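Side-chain contacts in hypoxic response protein 1 (Mycobacterium tuberculosis, PDB 1Y5H), which is a secreted, homodimeric CBS-domain protein of unknown function that probably binds zinc and, unlike some relatives, does not seem to bind AMP: residues T8-I13 with G118-A123; E25-A30 with G53-R58; H37-L42 with V105-V110. All blocks are in the same frame, centred on the assembly; numbering follows the deposited sequence.

Interaction 1. Residues T8-I13 with G118-A123; sequences TTARDI and GIVTEA
Ile-13, in the short helix 10-13, has its CA 6.8 Å from the CA of Val-120, near the end of strand 115-121, and no hydrogen bond joins the two segments. The contact is mostly apolar; one methyl of Val-120 also meets a backbone carbonyl. Val-120 points from the strand toward the helix and uses both methyls. Its CG1 lies anti to the backbone N (chi1 177°) and faces Ile-13. The distance from Val-120 CG1 to Ile-13 CD1 is 3.9 Å. The same methyl is 4.0 Å from Ile-13 CG1, so it rests along the CG1-CD1 arm and not on a single carbon. The two side chains cross at about a right angle. The other methyl, CG2, turns to the start of the helix. There Val-120 CG2 lies 3.8 Å from Ala-10 O, with the methyl of Ala-10 a little farther away. All three touching residues are buried. Met-96 of helix 93-103 packs on each of them, and Val-110 of strand 107-112 touches Ala-10 and Val-120.

The helix is held at its start by its own residues. Thr-9 N donates to Asp-12 OD1 at 3.1 Å and meets the carboxylate from above its plane. In return Asp-12 N makes a weak bond of 3.5 Å to Thr-9 OG1. This reciprocal pair is a capping box, with Thr-9 as the N-cap. It helps to hold this single, weakly bonded turn, which carries Ala-10 and Ile-13 to the strand. Ile-13 also touches His-128, a zinc ligand by similarity. The fold is that of a CBS pair: the N-terminal helix packs against the sheet of the second CBS motif, close to a probable zinc site.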
loop_
_atom_site.group_PDB
_atom_site.type_symbol
_atom_site.label_atom_id
_atom_site.label_comp_id
_atom_site.label_asym_id
_atom_site.label_seq_id
_atom_site.Cartn_x
_atom_site.Cartn_y
_atom_site.Cartn_z
ATOM N N THR A 8 -17.411 -2.720 -25.682
ATOM C CA THR A 8 -17.030 -3.409 -24.415
ATOM C C THR A 8 -17.525 -2.626 -23.202
ATOM O O THR A 8 -17.391 -1.405 -23.143
ATOM C CB THR A 8 -15.499 -3.566 -24.308
ATOM O OG1 THR A 8 -15.015 -4.312 -25.432
ATOM C CG2 THR A 8 -15.126 -4.297 -23.021
ATOM N N THR A 9 -18.096 -3.335 -22.235
ATOM C CA THR A 9 -18.608 -2.702 -21.027
ATOM C C THR A 9 -17.898 -3.257 -19.802
ATOM O O THR A 9 -17.178 -4.253 -19.886
ATOM C CB THR A 9 -20.113 -2.953 -20.856
ATOM O OG1 THR A 9 -20.338 -4.350 -20.628
ATOM C CG2 THR A 9 -20.873 -2.515 -22.099
ATOM N N ALA A 10 -18.104 -2.605 -18.664
ATOM C CA ALA A 10 -17.490 -3.047 -17.421
ATOM C C ALA A 10 -17.899 -4.488 -17.115
ATOM O O ALA A 10 -17.078 -5.291 -16.685
ATOM C CB ALA A 10 -17.905 -2.128 -16.281
ATOM N N ARG A 11 -19.167 -4.809 -17.348
ATOM C CA ARG A 11 -19.682 -6.152 -17.089
ATOM C C ARG A 11 -18.926 -7.208 -17.896
ATOM O O ARG A 11 -18.752 -8.343 -17.449
ATOM C CB ARG A 11 -21.176 -6.218 -17.426
ATOM C CG ARG A 11 -21.822 -7.568 -17.129
ATOM C CD ARG A 11 -23.264 -7.629 -17.620
ATOM N NE ARG A 11 -24.145 -6.687 -16.934
ATOM C CZ ARG A 11 -24.525 -6.797 -15.665
ATOM N NH1 ARG A 11 -24.104 -7.816 -14.926
ATOM N NH2 ARG A 11 -25.334 -5.889 -15.136
ATOM N N ASP A 12 -18.469 -6.816 -19.080
ATOM C CA ASP A 12 -17.740 -7.708 -19.974
ATOM C C ASP A 12 -16.335 -8.088 -19.512
ATOM O O ASP A 12 -15.860 -9.186 -19.809
ATOM C CB ASP A 12 -17.635 -7.072 -21.364
ATOM C CG ASP A 12 -18.964 -7.007 -22.081
ATOM O OD1 ASP A 12 -19.088 -6.179 -23.008
ATOM O OD2 ASP A 12 -19.875 -7.786 -21.732
ATOM N N ILE A 13 -15.666 -7.194 -18.791
ATOM C CA ILE A 13 -14.301 -7.468 -18.353
ATOM C C ILE A 13 -14.097 -7.553 -16.840
ATOM O O ILE A 13 -12.994 -7.838 -16.379
ATOM C CB ILE A 13 -13.332 -6.398 -18.900
ATOM C CG1 ILE A 13 -13.672 -5.028 -18.303
ATOM C CG2 ILE A 13 -13.435 -6.331 -20.423
ATOM C CD1 ILE A 13 -12.747 -3.919 -18.762
ATOM N N GLY A 118 -19.223 -6.697 -9.297
ATOM C CA GLY A 118 -17.875 -7.096 -9.642
ATOM C C GLY A 118 -16.866 -5.990 -9.422
ATOM O O GLY A 118 -17.219 -4.902 -8.969
ATOM N N ILE A 119 -15.610 -6.287 -9.731
ATOM C CA ILE A 119 -14.512 -5.334 -9.597
ATOM C C ILE A 119 -13.718 -5.364 -10.898
ATOM O O ILE A 119 -13.436 -6.438 -11.430
ATOM C CB ILE A 119 -13.550 -5.726 -8.441
ATOM C CG1 ILE A 119 -14.215 -5.492 -7.079
ATOM C CG2 ILE A 119 -12.243 -4.942 -8.561
ATOM C CD1 ILE A 119 -14.381 -4.025 -6.688
ATOM N N VAL A 120 -13.358 -4.195 -11.415
ATOM C CA VAL A 120 -12.570 -4.142 -12.637
ATOM C C VAL A 120 -11.220 -3.512 -12.321
ATOM O O VAL A 120 -11.158 -2.489 -11.646
ATOM C CB VAL A 120 -13.265 -3.307 -13.731
ATOM C CG1 VAL A 120 -12.372 -3.228 -14.957
ATOM C CG2 VAL A 120 -14.592 -3.932 -14.103
ATOM N N THR A 121 -10.141 -4.131 -12.788
ATOM C CA THR A 121 -8.804 -3.589 -12.546
ATOM C C THR A 121 -8.235 -3.014 -13.833
ATOM O O THR A 121 -8.716 -3.304 -14.924
ATOM C CB THR A 121 -7.811 -4.663 -12.044
ATOM O OG1 THR A 121 -7.447 -5.532 -13.126
ATOM C CG2 THR A 121 -8.435 -5.479 -10.924
ATOM N N GLU A 122 -7.197 -2.200 -13.695
ATOM C CA GLU A 122 -6.563 -1.597 -14.853
ATOM C C GLU A 122 -5.987 -2.703 -15.729
ATOM O O GLU A 122 -6.000 -2.605 -16.955
ATOM C CB GLU A 122 -5.464 -0.640 -14.400
ATOM C CG GLU A 122 -5.056 0.355 -15.461
ATOM C CD GLU A 122 -4.202 1.477 -14.907
ATOM O OE1 GLU A 122 -3.103 1.186 -14.387
ATOM O OE2 GLU A 122 -4.633 2.648 -14.991
ATOM N N ALA A 123 -5.502 -3.767 -15.095
ATOM C CA ALA A 123 -4.933 -4.899 -15.824
ATOM C C ALA A 123 -6.007 -5.584 -16.665
ATOM O O ALA A 123 -5.729 -6.066 -17.765
ATOM C CB ALA A 123 -4.314 -5.890 -14.853
#

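Interaction 2. Residues E25-A30 with G53-R58; sequences ETLTAA and GMLTDR
Leu-55 reaches helix 27-37 through two torsions: its CG is anti to the backbone N (chi1 179°), and chi2, 72° to CD1, leaves CD2 roughly anti to CA and extended to the helix. CD2 is the branch that does the touching. Leu-55 CD2 sits 3.6 Å from Ala-30 CB, methyl against methyl. The Ala-30 methyl points toward the strand. Leu-27 lies one turn earlier. It does not start out toward the strand, but its end reaches nearer, and Leu-27 CD2 comes to 4.3 Å from Leu-55 CD2. One leucine methyl thus meets two residues of the same helical face.

Thr-26 is the N-cap of this helix. Its OG1 accepts from Ala-29 N at 3.1 Å, with an N-H...O angle of 157°. The backbone bond from Ala-30 N to Thr-26 O, 3.0 Å long, closes the first turn. The other segment also leads into a helix, 57-65, and there Thr-56 is the N-cap through its OG1 and Asp-59 N.

Leu-79 of helix 76-80 packs on both leucines, and Ala-76 adds to the cover of Leu-55. Beyond the strand, Asp-57 and Arg-58 form salt bridges with Arg-58 and Asp-57 of the second subunit, respectively. The chemistry therefore divides in two: the link from helix to strand is buried and apolar, held by van der Waals contact and the burial of methyl groups, with no hydrogen bond across it, while the charges that follow the strand serve the dimer.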
loop_
_atom_site.group_PDB
_atom_site.type_symbol
_atom_site.label_atom_id
_atom_site.label_comp_id
_atom_site.label_asym_id
_atom_site.label_seq_id
_atom_site.Cartn_x
_atom_site.Cartn_y
_atom_site.Cartn_z
ATOM N N GLU A 25 -17.335 -4.875 9.755
ATOM C CA GLU A 25 -16.191 -5.731 10.045
ATOM C C GLU A 25 -15.039 -4.834 10.510
ATOM O O GLU A 25 -14.921 -3.686 10.071
ATOM C CB GLU A 25 -15.813 -6.553 8.809
ATOM C CG GLU A 25 -16.959 -7.482 8.382
ATOM C CD GLU A 25 -16.534 -8.597 7.442
ATOM O OE1 GLU A 25 -15.655 -9.400 7.827
ATOM O OE2 GLU A 25 -17.088 -8.683 6.322
ATOM N N THR A 26 -14.211 -5.344 11.417
ATOM C CA THR A 26 -13.089 -4.565 11.949
ATOM C C THR A 26 -11.957 -4.412 10.937
ATOM O O THR A 26 -11.913 -5.109 9.924
ATOM C CB THR A 26 -12.515 -5.208 13.224
ATOM O OG1 THR A 26 -11.840 -6.427 12.886
ATOM C CG2 THR A 26 -13.641 -5.500 14.227
ATOM N N LEU A 27 -11.043 -3.484 11.204
ATOM C CA LEU A 27 -9.926 -3.288 10.289
ATOM C C LEU A 27 -9.015 -4.509 10.320
ATOM O O LEU A 27 -8.409 -4.864 9.310
ATOM C CB LEU A 27 -9.133 -2.026 10.651
ATOM C CG LEU A 27 -9.907 -0.705 10.568
ATOM C CD1 LEU A 27 -8.955 0.456 10.876
ATOM C CD2 LEU A 27 -10.513 -0.534 9.171
ATOM N N THR A 28 -8.918 -5.149 11.481
ATOM C CA THR A 28 -8.095 -6.345 11.597
ATOM C C THR A 28 -8.684 -7.427 10.693
ATOM O O THR A 28 -7.958 -8.139 10.003
ATOM C CB THR A 28 -8.055 -6.847 13.049
ATOM O OG1 THR A 28 -7.411 -5.862 13.869
ATOM C CG2 THR A 28 -7.284 -8.159 13.145
ATOM N N ALA A 29 -10.007 -7.546 10.691
ATOM C CA ALA A 29 -10.650 -8.544 9.845
ATOM C C ALA A 29 -10.401 -8.226 8.374
ATOM O O ALA A 29 -10.136 -9.123 7.572
ATOM C CB ALA A 29 -12.148 -8.593 10.133
ATOM N N ALA A 30 -10.486 -6.948 8.017
ATOM C CA ALA A 30 -10.255 -6.529 6.639
ATOM C C ALA A 30 -8.826 -6.852 6.203
ATOM O O ALA A 30 -8.589 -7.232 5.059
ATOM C CB ALA A 30 -10.526 -5.035 6.492
ATOM N N GLY A 53 -18.120 2.021 -0.094
ATOM C CA GLY A 53 -16.835 2.587 -0.467
ATOM C C GLY A 53 -15.776 1.520 -0.647
ATOM O O GLY A 53 -16.084 0.331 -0.628
HETATM N N MSE A 54 -14.536 1.950 -0.862
HETATM C CA MSE A 54 -13.403 1.047 -1.025
HETATM C C MSE A 54 -12.446 1.286 0.136
HETATM O O MSE A 54 -12.257 2.426 0.575
HETATM C CB MSE A 54 -12.657 1.319 -2.335
HETATM C CG MSE A 54 -13.396 0.950 -3.618
HETATM SE SE MSE A 54 -13.610 -0.949 -3.900
HETATM C CE MSE A 54 -11.782 -1.454 -4.204
ATOM N N LEU A 55 -11.856 0.207 0.634
ATOM C CA LEU A 55 -10.895 0.286 1.727
ATOM C C LEU A 55 -9.576 -0.255 1.197
ATOM O O LEU A 55 -9.534 -1.355 0.654
ATOM C CB LEU A 55 -11.350 -0.579 2.907
ATOM C CG LEU A 55 -10.396 -0.579 4.112
ATOM C CD1 LEU A 55 -10.467 0.767 4.819
ATOM C CD2 LEU A 55 -10.765 -1.710 5.069
ATOM N N THR A 56 -8.498 0.509 1.354
ATOM C CA THR A 56 -7.195 0.057 0.884
ATOM C C THR A 56 -6.288 -0.280 2.057
ATOM O O THR A 56 -6.552 0.111 3.200
ATOM C CB THR A 56 -6.488 1.127 0.027
ATOM O OG1 THR A 56 -6.174 2.267 0.841
ATOM C CG2 THR A 56 -7.383 1.554 -1.133
ATOM N N ASP A 57 -5.220 -1.015 1.774
ATOM C CA ASP A 57 -4.284 -1.369 2.821
ATOM C C ASP A 57 -3.657 -0.112 3.415
ATOM O O ASP A 57 -3.499 -0.017 4.636
ATOM C CB ASP A 57 -3.206 -2.335 2.292
ATOM C CG ASP A 57 -2.593 -1.901 0.958
ATOM O OD1 ASP A 57 -1.836 -2.717 0.392
ATOM O OD2 ASP A 57 -2.845 -0.777 0.476
ATOM N N ARG A 58 -3.328 0.863 2.566
ATOM C CA ARG A 58 -2.736 2.096 3.066
ATOM C C ARG A 58 -3.732 2.853 3.944
ATOM O O ARG A 58 -3.333 3.496 4.917
ATOM C CB ARG A 58 -2.258 2.995 1.922
ATOM C CG ARG A 58 -1.526 4.223 2.429
ATOM C CD ARG A 58 -0.743 4.942 1.346
ATOM N NE ARG A 58 -0.104 6.147 1.876
ATOM C CZ ARG A 58 0.976 6.155 2.655
ATOM N NH1 ARG A 58 1.564 5.018 3.002
ATOM N NH2 ARG A 58 1.458 7.308 3.105
#

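Interaction 3. Residues H37-L42 with V105-V110; sequences HDIGAL and VRRVPV
The van der Waals contacts come from the long side chain of Arg-107, which extends toward segment 37-42. Its aliphatic part meets Ala-41, with Arg-107 CD 4.0 Å from Ala-41 CB. Farther out, Ile-39 approaches the guanidinium obliquely and crosses the arginine at about a right angle. Ile-39 CG2 is 4.0 Å from both Arg-107 NH1 and Arg-107 NH2. A bend at chi3 (59°) turns the head of the arginine across this methyl.

The fold places these groups at a junction between the two CBS motifs. Ala-41 opens strand 41-45 of one sheet, and Arg-107 opens strand 107-112 of the other. Ile-39 follows a Schellman motif that ends helix 27-37, with Asp-38 as the C-prime residue at positive phi. The backbone N of Ile-39 bonds to Met-34 O there.

Polar contact between the segments runs through a water. It accepts from Arg-107 NH1 at 2.8 Å and donates to Ala-41 O, also at 2.8 Å. The charged end is thereby tied to strand 41-45 without a direct hydrogen bond. On the dimer side, Ile-39 O accepts from Arg-58 NH1 of the second subunit.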
loop_
_atom_site.group_PDB
_atom_site.type_symbol
_atom_site.label_atom_id
_atom_site.label_comp_id
_atom_site.label_asym_id
_atom_site.label_seq_id
_atom_site.Cartn_x
_atom_site.Cartn_y
_atom_site.Cartn_z
ATOM N N HIS A 37 -6.619 -12.809 -0.191
ATOM C CA HIS A 37 -6.730 -12.614 -1.634
ATOM C C HIS A 37 -5.534 -11.908 -2.257
ATOM O O HIS A 37 -5.495 -11.695 -3.468
ATOM C CB HIS A 37 -8.004 -11.826 -1.948
ATOM C CG HIS A 37 -9.260 -12.521 -1.524
ATOM N ND1 HIS A 37 -9.666 -13.718 -2.072
ATOM C CD2 HIS A 37 -10.188 -12.198 -0.592
ATOM C CE1 HIS A 37 -10.791 -14.104 -1.497
ATOM N NE2 HIS A 37 -11.129 -13.199 -0.595
ATOM N N ASP A 38 -4.559 -11.546 -1.430
ATOM C CA ASP A 38 -3.371 -10.860 -1.920
ATOM C C ASP A 38 -3.749 -9.623 -2.737
ATOM O O ASP A 38 -3.308 -9.451 -3.873
ATOM C CB ASP A 38 -2.527 -11.822 -2.767
ATOM C CG ASP A 38 -1.226 -11.201 -3.236
ATOM O OD1 ASP A 38 -0.472 -10.685 -2.385
ATOM O OD2 ASP A 38 -0.953 -11.237 -4.456
ATOM N N ILE A 39 -4.580 -8.766 -2.151
ATOM C CA ILE A 39 -5.007 -7.537 -2.806
ATOM C C ILE A 39 -4.832 -6.358 -1.855
ATOM O O ILE A 39 -4.681 -6.542 -0.644
ATOM C CB ILE A 39 -6.487 -7.605 -3.247
ATOM C CG1 ILE A 39 -7.361 -8.059 -2.076
ATOM C CG2 ILE A 39 -6.629 -8.532 -4.445
ATOM C CD1 ILE A 39 -8.819 -8.223 -2.434
ATOM N N GLY A 40 -4.859 -5.149 -2.409
ATOM C CA GLY A 40 -4.682 -3.962 -1.589
ATOM C C GLY A 40 -5.913 -3.092 -1.437
ATOM O O GLY A 40 -5.839 -2.011 -0.853
ATOM N N ALA A 41 -7.045 -3.543 -1.967
ATOM C CA ALA A 41 -8.286 -2.780 -1.871
ATOM C C ALA A 41 -9.484 -3.720 -1.844
ATOM O O ALA A 41 -9.545 -4.688 -2.605
ATOM C CB ALA A 41 -8.400 -1.809 -3.038
ATOM N N LEU A 42 -10.430 -3.425 -0.959
ATOM C CA LEU A 42 -11.631 -4.240 -0.795
ATOM C C LEU A 42 -12.892 -3.397 -0.892
ATOM O O LEU A 42 -12.943 -2.285 -0.376
ATOM C CB LEU A 42 -11.638 -4.902 0.589
ATOM C CG LEU A 42 -10.538 -5.867 1.026
ATOM C CD1 LEU A 42 -10.595 -6.049 2.538
ATOM C CD2 LEU A 42 -10.715 -7.192 0.310
ATOM N N VAL A 105 -6.590 5.307 -8.667
ATOM C CA VAL A 105 -6.679 3.916 -8.229
ATOM C C VAL A 105 -6.526 2.933 -9.385
ATOM O O VAL A 105 -6.709 3.292 -10.550
ATOM C CB VAL A 105 -8.023 3.642 -7.520
ATOM C CG1 VAL A 105 -8.047 4.350 -6.173
ATOM C CG2 VAL A 105 -9.177 4.119 -8.386
ATOM N N ARG A 106 -6.197 1.690 -9.047
ATOM C CA ARG A 106 -6.005 0.663 -10.055
ATOM C C ARG A 106 -7.186 -0.270 -10.237
ATOM O O ARG A 106 -7.182 -1.114 -11.132
ATOM N N ARG A 107 -8.190 -0.144 -9.379
ATOM C CA ARG A 107 -9.375 -0.976 -9.503
ATOM C C ARG A 107 -10.605 -0.208 -9.054
ATOM O O ARG A 107 -10.533 0.653 -8.174
ATOM C CB ARG A 107 -9.224 -2.277 -8.711
ATOM C CG ARG A 107 -9.144 -2.134 -7.207
ATOM C CD ARG A 107 -9.059 -3.519 -6.575
ATOM N NE ARG A 107 -7.888 -4.247 -7.055
ATOM C CZ ARG A 107 -7.817 -5.570 -7.178
ATOM N NH1 ARG A 107 -8.853 -6.333 -6.858
ATOM N NH2 ARG A 107 -6.708 -6.132 -7.634
ATOM N N VAL A 108 -11.733 -0.531 -9.670
ATOM C CA VAL A 108 -12.986 0.149 -9.390
ATOM C C VAL A 108 -14.141 -0.831 -9.260
ATOM O O VAL A 108 -14.194 -1.832 -9.969
ATOM C CB VAL A 108 -13.303 1.137 -10.536
ATOM C CG1 VAL A 108 -14.666 1.764 -10.345
ATOM C CG2 VAL A 108 -12.220 2.204 -10.600
ATOM N N PRO A 109 -15.078 -0.554 -8.341
ATOM C CA PRO A 109 -16.236 -1.432 -8.146
ATOM C C PRO A 109 -17.231 -1.214 -9.279
ATOM O O PRO A 109 -17.343 -0.112 -9.814
ATOM C CB PRO A 109 -16.824 -0.969 -6.808
ATOM C CG PRO A 109 -15.757 -0.135 -6.175
ATOM C CD PRO A 109 -15.039 0.504 -7.323
ATOM N N VAL A 110 -17.944 -2.270 -9.651
ATOM C CA VAL A 110 -18.955 -2.172 -10.697
ATOM C C VAL A 110 -20.309 -2.355 -10.017
ATOM O O VAL A 110 -20.507 -3.305 -9.250
ATOM C CB VAL A 110 -18.746 -3.251 -11.773
ATOM C CG1 VAL A 110 -19.790 -3.105 -12.868
ATOM C CG2 VAL A 110 -17.349 -3.123 -12.354
HETATM O O HOH W 1 -10.839 -5.514 -4.995
#

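How the interactions relate
Interactions 1 and 2 lie on opposite sides of the chain's centre, about 22 Å apart between their centres. Interaction 3 is between them, its centre about 12 Å from the first and about 11 Å from the second. It shares a sheet with each. Strands 107-112 and 115-121 are neighbours in one, and strands 41-45 and 51-56 in the other. Along the chain, the outer segments of interaction 1 enclose both other contacts, while the segments of interactions 2 and 3 alternate. Met-54, here selenomethionine, packs on Pro-109 where the sheets meet. The contacts thus run through both CBS motifs, and interactions 2 and 3 also reach the second subunit, which links the join between motifs to the homodimer.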